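PDB 4G3V: transcriptional regulator nlh2 from Aquifex aeolicus, which probably activates transcription by sigma54 RNA polymerase under the control of a regulatory GAF domain, the part whose inactive state is described here. Local coordinates for residues H44-I49 with V69-G74; E75-K80 with I86-P91. One frame throughout, in Å; residues are numbered along the deposited sequence.

In the fold
Both contacts lie on the side of the six-stranded antiparallel GAF sheet that helix 76-84 packs against, their centres about 10 Å apart. Contact 1 is buried and aromatic, one ring from the inner strand 44-51 against one from the edge strand 70-72. Contact 2 is aliphatic and only partly buried, joining helix 76-84 to the other edge strand, 88-90. Neither has a hydrogen bond between its two segments. The chain runs directly from contact 1 into contact 2, where G74 N probably bonds to G79 O at 2.9 Å, and helix 76-84 is shared by both contacts.

Contact 1: H44-I49 with V69-G74; sequences HSFIAI and VAFKKG
F46 and F71 meet on the helix 76-84 face of the antiparallel GAF sheet, over strand 54-61, which lies between strand 44-51 and the edge strand 70-72. Because the two strands are not neighbours, no hydrogen bond joins them, and the contact consists of two side chains directed at each other from opposite sides.

The aromatic interaction is a pair of nearly parallel rings, their planes 15° apart, slid so far past one another that they barely overlap. Their centroids are 5.8 Å apart, too far slid to count as a stack. On F46 the touching atoms are CZ and CE1; on F71 they are CE1 and CZ. F46 holds CG between its backbone N and carbonyl carbon (chi1 67°), which carries the ring out towards the edge strand. F71 reaches back with CG beside the backbone N, opposite its carbonyl carbon (chi1 -64°).

Further side chains pack against the pair. F64 makes an edge-to-face pair with F46, and I57 of the intervening strand touches the F46 side chain. T78 of helix 76-84 meets both rings, F46 through its hydroxyl OG1 and F71 through CB. Both phenylalanines are buried, and the pair thus forms part of the hydrophobic layer between the sheet and that helix.

Hydrogen bonds fix the two strands in the sheet rather than to each other. F46 pairs through its backbone with T131 of strand 125-135, and F71 O accepts a hydrogen bond from T54 OG1, tying the edge strand to its neighbour. Between the rings, the shortest approach is F46 CZ to F71 CE1 at 3.8 Å, with F46 CZ to F71 CZ scarcely longer at 3.9 Å.

Contact 2: E75-K80 with I86-P91; sequences EGITGK and IPLVIP
The first turn of helix 76-84 packs beside the short edge strand 88-90 of the GAF sheet, to which the chain returns after the helix. The helix and strand segments run nearly antiparallel, at 158°, with axes 9.6 Å apart at closest approach; no hydrogen bond joins them, and aliphatic side chains of the strand meet the helix.

I77 is the residue that reaches both L88 and I90, using a different branch for each. Its CG2 lies 3.8 Å from L88 CD1 and is almost as near to L88 CB, while CD1 at the end of the other branch comes within 4.0 Å of I90 CG1. The fork follows from the first torsion (chi1 -64°): CG1 stands beside the backbone N, and CG2 opposite it. L88 CD1 also lies 3.8 Å from the backbone I77 O and 4.0 Å from K80 CB, against the helix surface between I77 and K80. K80 lends only the base of its side chain; NZ leads away to a weak hydrogen bond with G74 O.

V93 and F99 extend the apolar surroundings of I77. On the sheet side, L88 and I90 bond through their backbones to A117 and L115, while V89 points away from I77. Helix 76-84 thus covers one side of strand 88-90 and helix 139-162 the other, as befits the GAF fold, an antiparallel sheet with helices on both faces.

Contact 1: H44-I49 with V69-G74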
loop_
_atom_site.group_PDB
_atom_site.type_symbol
_atom_site.label_atom_id
_atom_site.label_comp_id
_atom_site.label_asym_id
_atom_site.label_seq_id
_atom_site.Cartn_x
_atom_site.Cartn_y
_atom_site.Cartn_z
ATOM N N HIS A 44 13.198 11.685 -11.329
ATOM C CA HIS A 44 13.335 10.776 -12.462
ATOM C C HIS A 44 12.735 9.420 -12.117
ATOM O O HIS A 44 13.061 8.836 -11.084
ATOM C CB HIS A 44 14.811 10.587 -12.829
ATOM C CG HIS A 44 15.574 11.874 -12.970
ATOM N ND1 HIS A 44 15.560 12.620 -14.121
ATOM C CD2 HIS A 44 16.370 12.537 -12.096
ATOM C CE1 HIS A 44 16.323 13.694 -13.963
ATOM N NE2 HIS A 44 16.828 13.663 -12.744
ATOM N N SER A 45 11.886 8.897 -12.987
ATOM C CA SER A 45 11.212 7.642 -12.683
ATOM C C SER A 45 10.603 7.043 -13.924
ATOM O O SER A 45 10.379 7.742 -14.915
ATOM C CB SER A 45 10.089 7.869 -11.658
ATOM O OG SER A 45 9.110 8.754 -12.178
ATOM N N PHE A 46 10.320 5.747 -13.864
ATOM C CA PHE A 46 9.580 5.100 -14.924
ATOM C C PHE A 46 8.842 3.886 -14.395
ATOM O O PHE A 46 9.175 3.359 -13.344
ATOM C CB PHE A 46 10.489 4.746 -16.121
ATOM C CG PHE A 46 11.526 3.679 -15.839
ATOM C CD1 PHE A 46 11.179 2.339 -15.803
ATOM C CD2 PHE A 46 12.852 4.027 -15.656
ATOM C CE1 PHE A 46 12.148 1.350 -15.552
ATOM C CE2 PHE A 46 13.827 3.061 -15.416
ATOM C CZ PHE A 46 13.478 1.722 -15.366
ATOM N N ILE A 47 7.796 3.502 -15.117
ATOM C CA ILE A 47 7.065 2.280 -14.862
ATOM C C ILE A 47 7.208 1.462 -16.134
ATOM O O ILE A 47 6.878 1.940 -17.220
ATOM C CB ILE A 47 5.588 2.566 -14.529
ATOM C CG1 ILE A 47 5.506 3.315 -13.202
ATOM C CG2 ILE A 47 4.788 1.284 -14.474
ATOM C CD1 ILE A 47 4.152 3.958 -12.895
ATOM N N ALA A 48 7.766 0.259 -15.999
ATOM C CA ALA A 48 7.957 -0.641 -17.129
ATOM C C ALA A 48 7.008 -1.825 -17.001
ATOM O O ALA A 48 6.749 -2.317 -15.898
ATOM C CB ALA A 48 9.377 -1.121 -17.186
ATOM N N ILE A 49 6.484 -2.271 -18.135
ATOM C CA ILE A 49 5.478 -3.310 -18.138
ATOM C C ILE A 49 5.926 -4.492 -18.976
ATOM O O ILE A 49 6.604 -4.328 -19.993
ATOM C CB ILE A 49 4.158 -2.761 -18.687
ATOM C CG1 ILE A 49 3.684 -1.629 -17.781
ATOM C CG2 ILE A 49 3.121 -3.863 -18.774
ATOM C CD1 ILE A 49 2.500 -0.845 -18.317
ATOM N N VAL A 69 13.022 2.041 -23.956
ATOM C CA VAL A 69 13.990 1.166 -23.304
ATOM C C VAL A 69 13.370 -0.170 -22.936
ATOM O O VAL A 69 12.279 -0.211 -22.368
ATOM C CB VAL A 69 14.513 1.799 -22.013
ATOM C CG1 VAL A 69 15.687 1.008 -21.483
ATOM C CG2 VAL A 69 14.900 3.243 -22.255
ATOM N N ALA A 70 14.076 -1.257 -23.239
ATOM C CA ALA A 70 13.597 -2.592 -22.914
ATOM C C ALA A 70 14.577 -3.310 -21.983
ATOM O O ALA A 70 15.786 -3.163 -22.122
ATOM C CB ALA A 70 13.386 -3.395 -24.186
ATOM N N PHE A 71 14.040 -4.072 -21.033
ATOM C CA PHE A 71 14.851 -4.850 -20.094
ATOM C C PHE A 71 14.509 -6.326 -20.178
ATOM O O PHE A 71 13.338 -6.700 -20.202
ATOM C CB PHE A 71 14.581 -4.412 -18.654
ATOM C CG PHE A 71 14.970 -2.991 -18.354
ATOM C CD1 PHE A 71 14.066 -1.963 -18.527
ATOM C CD2 PHE A 71 16.231 -2.690 -17.863
ATOM C CE1 PHE A 71 14.413 -0.657 -18.231
ATOM C CE2 PHE A 71 16.581 -1.380 -17.563
ATOM C CZ PHE A 71 15.671 -0.368 -17.749
ATOM N N LYS A 72 15.531 -7.170 -20.182
ATOM C CA LYS A 72 15.332 -8.610 -20.144
ATOM C C LYS A 72 15.519 -9.092 -18.714
ATOM O O LYS A 72 16.179 -8.426 -17.920
ATOM C CB LYS A 72 16.357 -9.298 -21.041
ATOM C CG LYS A 72 16.364 -8.760 -22.459
ATOM C CD LYS A 72 15.069 -9.080 -23.177
ATOM C CE LYS A 72 15.033 -10.533 -23.628
ATOM N NZ LYS A 72 13.766 -10.857 -24.333
ATOM N N LYS A 73 14.959 -10.255 -18.388
ATOM C CA LYS A 73 15.197 -10.845 -17.081
ATOM C C LYS A 73 16.694 -10.899 -16.818
ATOM O O LYS A 73 17.480 -11.347 -17.668
ATOM C CB LYS A 73 14.591 -12.242 -16.982
ATOM C CG LYS A 73 13.086 -12.245 -16.842
ATOM C CD LYS A 73 12.578 -13.609 -16.398
ATOM C CE LYS A 73 11.062 -13.627 -16.260
ATOM N NZ LYS A 73 10.575 -14.962 -15.820
ATOM N N GLY A 74 17.083 -10.420 -15.641
ATOM C CA GLY A 74 18.466 -10.489 -15.201
ATOM C C GLY A 74 19.337 -9.358 -15.714
ATOM O O GLY A 74 20.481 -9.228 -15.278
#

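Contact 2: E75-K80 with I86-P91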
loop_
_atom_site.group_PDB
_atom_site.type_symbol
_atom_site.label_atom_id
_atom_site.label_comp_id
_atom_site.label_asym_id
_atom_site.label_seq_id
_atom_site.Cartn_x
_atom_site.Cartn_y
_atom_site.Cartn_z
ATOM N N GLU A 75 18.798 -8.536 -16.616
ATOM C CA GLU A 75 19.566 -7.445 -17.229
ATOM C C GLU A 75 19.529 -6.157 -16.413
ATOM O O GLU A 75 18.493 -5.465 -16.355
ATOM C CB GLU A 75 19.047 -7.137 -18.636
ATOM C CG GLU A 75 19.766 -5.965 -19.282
ATOM C CD GLU A 75 19.240 -5.633 -20.669
ATOM O OE1 GLU A 75 18.149 -6.128 -21.038
ATOM O OE2 GLU A 75 19.917 -4.867 -21.384
ATOM N N GLY A 76 20.660 -5.811 -15.810
ATOM C CA GLY A 76 20.738 -4.612 -14.996
ATOM C C GLY A 76 19.888 -4.716 -13.734
ATOM O O GLY A 76 19.329 -5.767 -13.426
ATOM N N ILE A 77 19.793 -3.619 -12.998
ATOM C CA ILE A 77 19.077 -3.600 -11.722
ATOM C C ILE A 77 17.581 -3.809 -11.919
ATOM O O ILE A 77 16.965 -4.647 -11.253
ATOM C CB ILE A 77 19.343 -2.279 -10.972
ATOM C CG1 ILE A 77 20.833 -2.190 -10.613
ATOM C CG2 ILE A 77 18.489 -2.182 -9.717
ATOM C CD1 ILE A 77 21.322 -0.783 -10.343
ATOM N N THR A 78 17.000 -3.073 -12.862
ATOM C CA THR A 78 15.585 -3.222 -13.145
ATOM C C THR A 78 15.281 -4.636 -13.657
ATOM O O THR A 78 14.279 -5.234 -13.278
ATOM C CB THR A 78 15.104 -2.129 -14.126
ATOM O OG1 THR A 78 15.214 -0.842 -13.489
ATOM C CG2 THR A 78 13.667 -2.358 -14.515
ATOM N N GLY A 79 16.171 -5.191 -14.481
ATOM C CA GLY A 79 15.993 -6.540 -14.996
ATOM C C GLY A 79 16.077 -7.607 -13.913
ATOM O O GLY A 79 15.435 -8.653 -14.006
ATOM N N LYS A 80 16.868 -7.357 -12.878
ATOM C CA LYS A 80 16.962 -8.312 -11.778
ATOM C C LYS A 80 15.686 -8.316 -10.940
ATOM O O LYS A 80 15.226 -9.370 -10.505
ATOM C CB LYS A 80 18.187 -8.027 -10.911
ATOM C CG LYS A 80 19.492 -8.488 -11.545
ATOM C CD LYS A 80 20.694 -7.963 -10.775
ATOM C CE LYS A 80 21.971 -8.627 -11.233
ATOM N NZ LYS A 80 22.209 -8.428 -12.687
ATOM N N ILE A 86 11.791 -9.390 -6.447
ATOM C CA ILE A 86 12.143 -8.778 -5.173
ATOM C C ILE A 86 12.807 -7.429 -5.421
ATOM O O ILE A 86 13.492 -7.243 -6.430
ATOM C CB ILE A 86 13.048 -9.686 -4.325
ATOM C CG1 ILE A 86 14.388 -9.918 -5.005
ATOM C CG2 ILE A 86 12.361 -11.030 -4.078
ATOM C CD1 ILE A 86 15.304 -10.947 -4.243
ATOM N N PRO A 87 12.588 -6.470 -4.513
ATOM C CA PRO A 87 13.089 -5.121 -4.793
ATOM C C PRO A 87 14.596 -4.985 -4.647
ATOM O O PRO A 87 15.258 -5.802 -3.957
ATOM C CB PRO A 87 12.374 -4.241 -3.758
ATOM C CG PRO A 87 11.873 -5.134 -2.725
ATOM C CD PRO A 87 11.820 -6.545 -3.262
ATOM N N LEU A 88 15.130 -3.952 -5.293
ATOM C CA LEU A 88 16.510 -3.545 -5.069
ATOM C C LEU A 88 16.573 -2.073 -4.661
ATOM O O LEU A 88 15.881 -1.218 -5.227
ATOM C CB LEU A 88 17.360 -3.788 -6.316
ATOM C CG LEU A 88 17.866 -5.230 -6.457
ATOM C CD1 LEU A 88 18.458 -5.454 -7.845
ATOM C CD2 LEU A 88 18.900 -5.542 -5.375
ATOM N N VAL A 89 17.431 -1.799 -3.689
ATOM C CA VAL A 89 17.651 -0.454 -3.162
ATOM C C VAL A 89 19.152 -0.198 -3.249
ATOM O O VAL A 89 19.926 -0.782 -2.480
ATOM C CB VAL A 89 17.180 -0.381 -1.695
ATOM C CG1 VAL A 89 17.417 1.008 -1.111
ATOM C CG2 VAL A 89 15.717 -0.791 -1.604
ATOM N N ILE A 90 19.571 0.641 -4.203
ATOM C CA ILE A 90 20.995 0.804 -4.509
ATOM C C ILE A 90 21.464 2.214 -4.243
ATOM O O ILE A 90 21.215 3.102 -5.045
ATOM C CB ILE A 90 21.306 0.533 -5.994
ATOM C CG1 ILE A 90 20.733 -0.810 -6.435
ATOM C CG2 ILE A 90 22.816 0.608 -6.237
ATOM C CD1 ILE A 90 21.354 -2.001 -5.763
ATOM N N PRO A 91 22.155 2.424 -3.118
ATOM C CA PRO A 91 22.711 3.735 -2.792
ATOM C C PRO A 91 23.831 4.086 -3.765
ATOM O O PRO A 91 24.494 3.181 -4.273
ATOM C CB PRO A 91 23.285 3.542 -1.380
ATOM C CG PRO A 91 22.912 2.179 -0.951
ATOM C CD PRO A 91 22.582 1.390 -2.162
#